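Local atomic coordinates of alkaline phosphatase D (Bacillus subtilis, PDB entry 2YEQ), a protein that hydrolyses phosphate esters, acting as a phosphodiesterase whose active site holds iron and calcium. Residues L82-Y90 against V101-A109; T396-F405 against F475-L484. All blocks are in the same frame, centred on the assembly; numbering follows the deposited sequence.

Contact 1: L82-Y90 against V101-A109; sequences LEPNKVYYY and VGKTKTLPA. With PE5 (3,6,9,12,15,18,21,24-octaoxahexacosan-1-ol), chain B; PE5 (3,6,9,12,15,18,21,24-octaoxahexacosan-1-ol), chain P.
The hydroxyl of Thr106 is the polar hub between Leu82-Tyr90 and Val101-Ala109. Thr106 OG1 sits between the backbone N and the carbonyl carbon (chi1 51°); from there it donates to Glu83 O (2.6 Å), in the carbonyl plane on a lone pair, and accepts a nearly straight bond from Lys86 N (3.0 Å, 169°). A valine in its place would probably leave Glu83 O and Lys86 N without this shared mate and free the turn between them to shift. Glu83 is also held through its N, which bonds to Tyr88 OH (2.8 Å), and Asn85 N reaches Leu107 O. Beside this turn Lys105 NZ meets Asn85 OD1 almost head-on to the carbonyl (2.7 Å), the two side chains running alongside; the amine also forms a salt bridge with Asp144. Lys103 NZ donates to O2 of a bound polyether (2.9 Å).

Carbon contacts flank these bonds: Thr106 CG2 lies 3.8 Å from Leu82 CD1 and also approaches Tyr88 CE2, while Leu82 CD2 covers a face of the Tyr88 ring. The Tyr90 ring, its chi1 of 66° folding it back over the neighbouring strand, covers Gly102, whose CA stands 3.7 Å from the ring centroid in a CH-pi contact. Tyr90 also packs on Val13 and Leu25 of two strands of another sheet. On the other face of the hairpin Tyr89 and Lys103 lie side by side.

Backbone bonds complete the join, in reciprocal pairs between Tyr88 and Thr104 and between Tyr90 and Gly102. This is an antiparallel beta hairpin at the border of a four-stranded sheet, within the N-terminal PhoD domain, which probably has an immunoglobulin-like (E-set) fold.

Contact 2: T396-F405 against F475-L484; sequences TSSKIFGAEF and FVYQKDQTGL
Ile400 is a bump that fits the hollow formed by the turn Asp480-Gly483 together with the Tyr477 ring. Its CG1, anti to the carbonyl carbon (chi1 -69°), carries CD1 down to the turn, where Ile400 CD1 rests 3.8 Å from Gly483 CA. The other branch, Ile400 CG2, anti to the backbone N, slides past Tyr477 and touches CE1 of that ring at 3.8 Å. Gly483, whose positive phi favours glycine, turns its bare CA to the CD1 methyl.

The turn is of type I, closed by Gly483 N to Asp480 O and stiffened from inside by an Asx turn. Asp480 OD1 takes both Thr482 N (3.1 Å) and Thr482 OG1 (2.7 Å), which come from the same face of the carboxylate plane.

The Tyr477 ring is a flat wedge. Gly402 C lies over one face toward the rim, Lys479 N over the centre of the opposite face at 3.5 Å above the plane, and the hydroxyl is hydrogen-bonded to Asn372 O. Farther along, Leu484 CD2 fits the notch between Ala403 CB (3.8 Å) and the Phe405 ring, reaching CZ at 3.6 Å; Phe475 CB comes more loosely to the same ring.

Phe401 and Gly402 form a classic beta bulge opposite Leu389. Strand 400-406 runs between strands 374-378 and 384-390 of a seven-stranded mixed sheet, whereas strand 470-477 lies between 451-459 and 484-489 in a ten-stranded one. The contact therefore joins two sheets, consistent with the beta sandwich of calcineurin-like phosphoesterases, with Phe405 also meeting the ring of Trp452.

Overall arrangement
Contacts 1 and 2 are separate: their centres lie 33 Å apart, their nearest atoms about 16 Å, and contact 1 closes along the chain before contact 2 opens. They differ in kind, the first a hairpin between adjacent strands of one sheet, the second side-chain packing between two sheets. None of their residues binds the active-site metals. Contact 2 is nevertheless linked to that site through its sheet: strands 374-378 and 384-390, which flank 400-406, are joined by the loop carrying Asp380, a calcium ligand, and His382, an iron ligand. Contact 1 belongs to the N-terminal domain. The centres of contacts 1 and 2 lie 22 and 24 Å from the centre of the chain.

Contact 1: L82-Y90 against V101-A109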
loop_
_atom_site.group_PDB
_atom_site.type_symbol
_atom_site.label_atom_id
_atom_site.label_comp_id
_atom_site.label_asym_id
_atom_site.label_seq_id
_atom_site.Cartn_x
_atom_site.Cartn_y
_atom_site.Cartn_z
ATOM N N LEU A 82 -3.934 24.480 -11.346
ATOM C CA LEU A 82 -5.180 23.767 -11.581
ATOM C C LEU A 82 -6.256 24.236 -10.612
ATOM O O LEU A 82 -5.973 24.885 -9.617
ATOM C CB LEU A 82 -4.986 22.251 -11.424
ATOM C CG LEU A 82 -3.922 21.578 -12.294
ATOM C CD1 LEU A 82 -3.847 20.067 -11.997
ATOM C CD2 LEU A 82 -4.214 21.824 -13.776
ATOM N N GLU A 83 -7.497 23.878 -10.905
ATOM C CA GLU A 83 -8.623 24.224 -10.044
ATOM C C GLU A 83 -8.923 23.068 -9.099
ATOM O O GLU A 83 -8.674 21.918 -9.439
ATOM C CB GLU A 83 -9.880 24.488 -10.886
ATOM C CG GLU A 83 -9.768 25.655 -11.880
ATOM C CD GLU A 83 -11.036 25.794 -12.710
ATOM O OE1 GLU A 83 -12.042 26.290 -12.151
ATOM O OE2 GLU A 83 -11.043 25.383 -13.901
ATOM N N PRO A 84 -9.546 23.362 -7.962
ATOM C CA PRO A 84 -9.817 22.322 -6.958
ATOM C C PRO A 84 -10.992 21.416 -7.276
ATOM O O PRO A 84 -11.912 21.796 -7.979
ATOM C CB PRO A 84 -10.071 23.111 -5.689
ATOM C CG PRO A 84 -10.540 24.426 -6.148
ATOM C CD PRO A 84 -9.826 24.708 -7.440
ATOM N N ASN A 85 -10.920 20.194 -6.776
ATOM C CA ASN A 85 -11.947 19.192 -6.944
ATOM C C ASN A 85 -12.397 18.999 -8.384
ATOM O O ASN A 85 -13.592 18.841 -8.653
ATOM C CB ASN A 85 -13.134 19.550 -6.058
ATOM C CG ASN A 85 -13.971 18.352 -5.682
ATOM O OD1 ASN A 85 -13.563 17.209 -5.805
ATOM N ND2 ASN A 85 -15.179 18.627 -5.235
ATOM N N LYS A 86 -11.439 18.979 -9.298
ATOM C CA LYS A 86 -11.726 18.889 -10.724
ATOM C C LYS A 86 -10.993 17.736 -11.390
ATOM O O LYS A 86 -9.809 17.523 -11.132
ATOM C CB LYS A 86 -11.333 20.199 -11.400
ATOM C CG LYS A 86 -11.780 20.285 -12.846
ATOM C CD LYS A 86 -11.736 21.714 -13.387
ATOM C CE LYS A 86 -12.983 22.067 -14.214
ATOM N NZ LYS A 86 -13.402 21.011 -15.177
ATOM N N VAL A 87 -11.707 17.028 -12.264
ATOM C CA VAL A 87 -11.167 15.944 -13.064
ATOM C C VAL A 87 -10.392 16.512 -14.218
ATOM O O VAL A 87 -10.868 17.449 -14.883
ATOM C CB VAL A 87 -12.279 15.050 -13.619
ATOM C CG1 VAL A 87 -11.736 14.012 -14.625
ATOM C CG2 VAL A 87 -13.014 14.376 -12.469
ATOM N N TYR A 88 -9.195 15.968 -14.465
ATOM C CA TYR A 88 -8.420 16.346 -15.648
ATOM C C TYR A 88 -7.938 15.120 -16.373
ATOM O O TYR A 88 -7.913 14.016 -15.807
ATOM C CB TYR A 88 -7.228 17.189 -15.263
ATOM C CG TYR A 88 -7.555 18.553 -14.695
ATOM C CD1 TYR A 88 -7.729 19.660 -15.540
ATOM C CD2 TYR A 88 -7.638 18.760 -13.329
ATOM C CE1 TYR A 88 -7.987 20.909 -15.044
ATOM C CE2 TYR A 88 -7.891 20.035 -12.811
ATOM C CZ TYR A 88 -8.067 21.102 -13.678
ATOM O OH TYR A 88 -8.304 22.359 -13.170
ATOM N N TYR A 89 -7.559 15.324 -17.633
ATOM C CA TYR A 89 -6.916 14.308 -18.439
ATOM C C TYR A 89 -5.503 14.769 -18.730
ATOM O O TYR A 89 -5.232 15.991 -18.775
ATOM C CB TYR A 89 -7.699 14.067 -19.726
ATOM C CG TYR A 89 -9.083 13.570 -19.423
ATOM C CD1 TYR A 89 -10.123 14.470 -19.185
ATOM C CD2 TYR A 89 -9.341 12.211 -19.312
ATOM C CE1 TYR A 89 -11.396 14.022 -18.868
ATOM C CE2 TYR A 89 -10.612 11.742 -18.992
ATOM C CZ TYR A 89 -11.638 12.659 -18.771
ATOM O OH TYR A 89 -12.909 12.229 -18.452
ATOM N N TYR A 90 -4.601 13.805 -18.905
ATOM C CA TYR A 90 -3.210 14.121 -19.169
ATOM C C TYR A 90 -2.602 13.114 -20.119
ATOM O O TYR A 90 -3.068 11.978 -20.222
ATOM C CB TYR A 90 -2.415 14.226 -17.846
ATOM C CG TYR A 90 -2.305 12.912 -17.095
ATOM C CD1 TYR A 90 -3.294 12.517 -16.208
ATOM C CD2 TYR A 90 -1.195 12.072 -17.267
ATOM C CE1 TYR A 90 -3.203 11.323 -15.536
ATOM C CE2 TYR A 90 -1.098 10.877 -16.592
ATOM C CZ TYR A 90 -2.087 10.501 -15.731
ATOM O OH TYR A 90 -2.019 9.305 -15.083
ATOM N N VAL A 101 -3.678 7.997 -22.481
ATOM C CA VAL A 101 -4.265 9.134 -21.803
ATOM C C VAL A 101 -4.578 8.712 -20.360
ATOM O O VAL A 101 -5.101 7.643 -20.108
ATOM C CB VAL A 101 -5.552 9.611 -22.502
ATOM C CG1 VAL A 101 -6.247 10.693 -21.662
ATOM C CG2 VAL A 101 -5.235 10.110 -23.943
ATOM N N GLY A 102 -4.229 9.561 -19.418
ATOM C CA GLY A 102 -4.529 9.306 -18.036
ATOM C C GLY A 102 -5.632 10.234 -17.565
ATOM O O GLY A 102 -5.870 11.318 -18.138
ATOM N N LYS A 103 -6.306 9.799 -16.505
ATOM C CA LYS A 103 -7.295 10.605 -15.826
ATOM C C LYS A 103 -6.909 10.842 -14.373
ATOM O O LYS A 103 -6.474 9.922 -13.667
ATOM C CB LYS A 103 -8.624 9.880 -15.892
ATOM C CG LYS A 103 -9.825 10.629 -15.398
ATOM C CD LYS A 103 -11.053 9.743 -15.735
ATOM C CE LYS A 103 -12.375 10.283 -15.244
ATOM N NZ LYS A 103 -13.429 9.219 -15.447
ATOM N N THR A 104 -7.104 12.060 -13.918
ATOM C CA THR A 104 -6.764 12.415 -12.565
ATOM C C THR A 104 -7.750 13.414 -11.962
ATOM O O THR A 104 -8.699 13.841 -12.622
ATOM C CB THR A 104 -5.337 12.981 -12.502
ATOM O OG1 THR A 104 -4.919 13.000 -11.139
ATOM C CG2 THR A 104 -5.237 14.391 -13.109
ATOM N N LYS A 105 -7.520 13.794 -10.708
ATOM C CA LYS A 105 -8.445 14.685 -10.013
ATOM C C LYS A 105 -7.792 15.399 -8.843
ATOM O O LYS A 105 -7.161 14.762 -7.988
ATOM C CB LYS A 105 -9.652 13.896 -9.531
ATOM C CG LYS A 105 -10.780 14.776 -8.991
ATOM C CD LYS A 105 -11.904 13.903 -8.457
ATOM C CE LYS A 105 -13.022 14.700 -7.827
ATOM N NZ LYS A 105 -12.968 14.607 -6.337
ATOM N N THR A 106 -7.905 16.720 -8.825
ATOM C CA THR A 106 -7.339 17.518 -7.753
ATOM C C THR A 106 -8.188 17.366 -6.476
ATOM O O THR A 106 -9.353 16.980 -6.522
ATOM C CB THR A 106 -7.268 19.026 -8.105
ATOM O OG1 THR A 106 -8.552 19.467 -8.578
ATOM C CG2 THR A 106 -6.182 19.325 -9.126
ATOM N N LEU A 107 -7.589 17.689 -5.340
ATOM C CA LEU A 107 -8.314 17.686 -4.069
ATOM C C LEU A 107 -9.260 18.896 -3.986
ATOM O O LEU A 107 -9.036 19.913 -4.636
ATOM C CB LEU A 107 -7.334 17.790 -2.909
ATOM C CG LEU A 107 -6.300 16.667 -2.749
ATOM C CD1 LEU A 107 -5.510 16.922 -1.459
ATOM C CD2 LEU A 107 -6.973 15.319 -2.742
ATOM N N PRO A 108 -10.282 18.803 -3.143
ATOM C CA PRO A 108 -11.062 19.990 -2.761
ATOM C C PRO A 108 -10.182 21.056 -2.132
ATOM O O PRO A 108 -9.113 20.750 -1.590
ATOM C CB PRO A 108 -12.040 19.462 -1.699
ATOM C CG PRO A 108 -12.144 18.021 -1.933
ATOM C CD PRO A 108 -10.810 17.579 -2.532
ATOM N N ALA A 109 -10.630 22.303 -2.210
ATOM C CA ALA A 109 -9.958 23.410 -1.534
ATOM C C ALA A 109 -9.880 23.093 -0.042
ATOM O O ALA A 109 -10.776 22.447 0.496
ATOM C CB ALA A 109 -10.707 24.728 -1.781
HETATM C C50 PE5 B . -15.572 10.172 -18.720
HETATM O O1 PE5 B . -14.294 9.541 -18.566
HETATM C C1 PE5 B . -14.293 8.225 -19.127
HETATM C C2 PE5 B . -12.954 7.530 -18.911
HETATM O O2 PE5 B . -12.741 7.331 -17.508
HETATM C C3 PE5 B . -12.243 6.039 -17.158
HETATM C C4 PE5 B . -12.018 6.002 -15.669
HETATM C C50 PE5 P . -4.924 16.217 -30.548
HETATM O O1 PE5 P . -5.117 14.837 -30.230
HETATM C C1 PE5 P . -6.254 14.594 -29.387
HETATM C C2 PE5 P . -6.466 13.092 -29.179
HETATM O O2 PE5 P . -6.439 12.748 -27.782
HETATM C C3 PE5 P . -6.629 11.348 -27.481
HETATM C C4 PE5 P . -5.315 10.542 -27.456
HETATM O O3 PE5 P . -4.150 11.310 -27.138
HETATM O O HOH W 1 -4.088 8.754 -13.275
#

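Contact 2: T396-F405 against F475-L484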
loop_
_atom_site.group_PDB
_atom_site.type_symbol
_atom_site.label_atom_id
_atom_site.label_comp_id
_atom_site.label_asym_id
_atom_site.label_seq_id
_atom_site.Cartn_x
_atom_site.Cartn_y
_atom_site.Cartn_z
ATOM N N THR A 396 -13.344 -4.452 26.098
ATOM C CA THR A 396 -14.418 -4.152 25.155
ATOM C C THR A 396 -15.448 -3.181 25.732
ATOM O O THR A 396 -16.208 -2.567 24.992
ATOM C CB THR A 396 -15.122 -5.417 24.666
ATOM O OG1 THR A 396 -15.483 -6.223 25.781
ATOM C CG2 THR A 396 -14.208 -6.221 23.746
ATOM N N SER A 397 -15.463 -3.014 27.049
ATOM C CA SER A 397 -16.299 -2.005 27.665
ATOM C C SER A 397 -15.737 -0.593 27.498
ATOM O O SER A 397 -16.447 0.379 27.714
ATOM C CB SER A 397 -16.497 -2.326 29.152
ATOM O OG SER A 397 -15.276 -2.260 29.872
ATOM N N SER A 398 -14.457 -0.448 27.147
ATOM C CA SER A 398 -13.873 0.893 27.043
ATOM C C SER A 398 -14.418 1.616 25.801
ATOM O O SER A 398 -14.971 1.021 24.896
ATOM C CB SER A 398 -12.332 0.853 26.976
ATOM O OG SER A 398 -11.915 -0.109 26.018
ATOM N N LYS A 399 -14.237 2.918 25.785
ATOM C CA LYS A 399 -14.714 3.745 24.715
ATOM C C LYS A 399 -14.056 3.396 23.345
ATOM O O LYS A 399 -12.837 3.196 23.236
ATOM C CB LYS A 399 -14.415 5.192 25.072
ATOM C CG LYS A 399 -15.102 6.182 24.160
ATOM C CD LYS A 399 -14.277 7.426 23.964
ATOM C CE LYS A 399 -14.866 8.300 22.857
ATOM N NZ LYS A 399 -14.632 9.743 23.104
ATOM N N ILE A 400 -14.883 3.342 22.309
ATOM C CA ILE A 400 -14.410 3.116 20.944
ATOM C C ILE A 400 -13.935 4.433 20.349
ATOM O O ILE A 400 -14.694 5.400 20.261
ATOM C CB ILE A 400 -15.474 2.465 20.096
ATOM C CG1 ILE A 400 -15.686 1.034 20.577
ATOM C CG2 ILE A 400 -15.080 2.481 18.584
ATOM C CD1 ILE A 400 -16.831 0.307 19.906
ATOM N N PHE A 401 -12.646 4.511 19.999
ATOM C CA PHE A 401 -12.116 5.727 19.410
ATOM C C PHE A 401 -12.091 5.643 17.876
ATOM O O PHE A 401 -11.831 6.635 17.196
ATOM C CB PHE A 401 -10.738 6.115 19.993
ATOM C CG PHE A 401 -9.597 5.224 19.576
ATOM C CD1 PHE A 401 -8.898 5.467 18.400
ATOM C CD2 PHE A 401 -9.178 4.185 20.392
ATOM C CE1 PHE A 401 -7.820 4.674 18.038
ATOM C CE2 PHE A 401 -8.100 3.391 20.042
ATOM C CZ PHE A 401 -7.428 3.621 18.854
ATOM N N GLY A 402 -12.351 4.475 17.332
ATOM C CA GLY A 402 -12.304 4.333 15.880
ATOM C C GLY A 402 -12.411 2.924 15.407
ATOM O O GLY A 402 -12.908 2.053 16.114
ATOM N N ALA A 403 -11.906 2.686 14.201
ATOM C CA ALA A 403 -11.964 1.377 13.571
ATOM C C ALA A 403 -10.713 1.139 12.716
ATOM O O ALA A 403 -10.100 2.093 12.252
ATOM C CB ALA A 403 -13.200 1.265 12.672
ATOM N N GLU A 404 -10.384 -0.130 12.522
ATOM C CA GLU A 404 -9.316 -0.546 11.610
ATOM C C GLU A 404 -9.886 -1.413 10.505
ATOM O O GLU A 404 -10.583 -2.379 10.772
ATOM C CB GLU A 404 -8.223 -1.357 12.344
ATOM C CG GLU A 404 -7.065 -1.738 11.406
ATOM C CD GLU A 404 -5.909 -2.528 12.047
ATOM O OE1 GLU A 404 -6.105 -3.220 13.089
ATOM O OE2 GLU A 404 -4.805 -2.497 11.429
ATOM N N PHE A 405 -9.551 -1.072 9.257
ATOM C CA PHE A 405 -9.847 -1.907 8.109
ATOM C C PHE A 405 -8.548 -2.439 7.532
ATOM O O PHE A 405 -7.749 -1.672 6.973
ATOM C CB PHE A 405 -10.588 -1.060 7.063
ATOM C CG PHE A 405 -11.853 -0.461 7.609
ATOM C CD1 PHE A 405 -12.910 -1.290 7.948
ATOM C CD2 PHE A 405 -11.960 0.876 7.855
ATOM C CE1 PHE A 405 -14.089 -0.771 8.507
ATOM C CE2 PHE A 405 -13.166 1.421 8.434
ATOM C CZ PHE A 405 -14.205 0.572 8.749
ATOM N N PHE A 475 -19.189 -2.775 6.033
ATOM C CA PHE A 475 -19.284 -2.315 7.425
ATOM C C PHE A 475 -19.398 -0.835 7.431
ATOM O O PHE A 475 -18.796 -0.151 6.594
ATOM C CB PHE A 475 -18.057 -2.771 8.247
ATOM C CG PHE A 475 -17.974 -4.257 8.425
ATOM C CD1 PHE A 475 -17.320 -5.045 7.497
ATOM C CD2 PHE A 475 -18.547 -4.867 9.519
ATOM C CE1 PHE A 475 -17.266 -6.411 7.649
ATOM C CE2 PHE A 475 -18.474 -6.227 9.686
ATOM C CZ PHE A 475 -17.858 -7.006 8.745
ATOM N N VAL A 476 -20.202 -0.313 8.352
ATOM C CA VAL A 476 -20.264 1.105 8.581
ATOM C C VAL A 476 -19.870 1.453 10.024
ATOM O O VAL A 476 -20.180 0.710 10.940
ATOM C CB VAL A 476 -21.690 1.620 8.295
ATOM C CG1 VAL A 476 -21.813 3.054 8.725
ATOM C CG2 VAL A 476 -21.999 1.495 6.832
ATOM N N TYR A 477 -19.186 2.583 10.208
ATOM C CA TYR A 477 -18.845 3.083 11.535
ATOM C C TYR A 477 -19.416 4.465 11.629
ATOM O O TYR A 477 -19.222 5.288 10.734
ATOM C CB TYR A 477 -17.316 3.081 11.780
ATOM C CG TYR A 477 -16.870 3.772 13.058
ATOM C CD1 TYR A 477 -17.155 3.236 14.301
ATOM C CD2 TYR A 477 -16.187 4.974 13.019
ATOM C CE1 TYR A 477 -16.754 3.884 15.489
ATOM C CE2 TYR A 477 -15.762 5.614 14.193
ATOM C CZ TYR A 477 -16.046 5.056 15.419
ATOM O OH TYR A 477 -15.651 5.706 16.565
ATOM N N GLN A 478 -20.122 4.738 12.718
ATOM C CA GLN A 478 -20.796 6.013 12.888
ATOM C C GLN A 478 -20.418 6.824 14.124
ATOM O O GLN A 478 -21.191 7.669 14.551
ATOM C CB GLN A 478 -22.294 5.769 12.886
ATOM C CG GLN A 478 -22.803 5.384 11.549
ATOM C CD GLN A 478 -24.271 4.999 11.551
ATOM O OE1 GLN A 478 -24.878 4.771 12.601
ATOM N NE2 GLN A 478 -24.845 4.908 10.362
ATOM N N LYS A 479 -19.230 6.628 14.670
ATOM C CA LYS A 479 -18.750 7.499 15.751
ATOM C C LYS A 479 -19.667 7.406 16.975
ATOM O O LYS A 479 -20.166 8.404 17.486
ATOM C CB LYS A 479 -18.633 8.960 15.294
ATOM C CG LYS A 479 -17.835 9.172 14.013
ATOM C CD LYS A 479 -17.320 10.609 13.926
ATOM C CE LYS A 479 -17.405 11.166 12.532
ATOM N NZ LYS A 479 -17.119 12.609 12.498
ATOM N N ASP A 480 -19.911 6.186 17.406
ATOM C CA ASP A 480 -20.644 5.942 18.629
ATOM C C ASP A 480 -20.173 4.607 19.156
ATOM O O ASP A 480 -19.408 3.887 18.473
ATOM C CB ASP A 480 -22.169 5.988 18.402
ATOM C CG ASP A 480 -22.675 4.969 17.359
ATOM O OD1 ASP A 480 -22.127 3.858 17.231
ATOM O OD2 ASP A 480 -23.678 5.271 16.673
ATOM N N GLN A 481 -20.627 4.283 20.356
ATOM C CA GLN A 481 -20.109 3.156 21.109
ATOM C C GLN A 481 -20.576 1.840 20.562
ATOM O O GLN A 481 -20.146 0.788 21.021
ATOM C CB GLN A 481 -20.494 3.285 22.589
ATOM C CG GLN A 481 -19.822 2.270 23.544
ATOM C CD GLN A 481 -18.304 2.282 23.477
ATOM O OE1 GLN A 481 -17.662 1.274 23.783
ATOM N NE2 GLN A 481 -17.725 3.426 23.094
ATOM N N THR A 482 -21.425 1.863 19.543
ATOM C CA THR A 482 -21.822 0.596 18.935
ATOM C C THR A 482 -20.733 0.108 17.947
ATOM O O THR A 482 -20.671 -1.064 17.634
ATOM C CB THR A 482 -23.222 0.696 18.278
ATOM O OG1 THR A 482 -23.110 1.312 16.996
ATOM C CG2 THR A 482 -24.168 1.536 19.162
ATOM N N GLY A 483 -19.860 0.999 17.494
ATOM C CA GLY A 483 -18.718 0.576 16.649
ATOM C C GLY A 483 -19.155 0.126 15.264
ATOM O O GLY A 483 -20.128 0.670 14.708
ATOM N N LEU A 484 -18.500 -0.907 14.740
ATOM C CA LEU A 484 -18.713 -1.348 13.362
ATOM C C LEU A 484 -20.029 -2.123 13.238
ATOM O O LEU A 484 -20.301 -3.029 14.032
ATOM C CB LEU A 484 -17.584 -2.263 12.884
ATOM C CG LEU A 484 -16.215 -1.616 12.619
ATOM C CD1 LEU A 484 -15.160 -2.722 12.364
ATOM C CD2 LEU A 484 -16.261 -0.624 11.462
#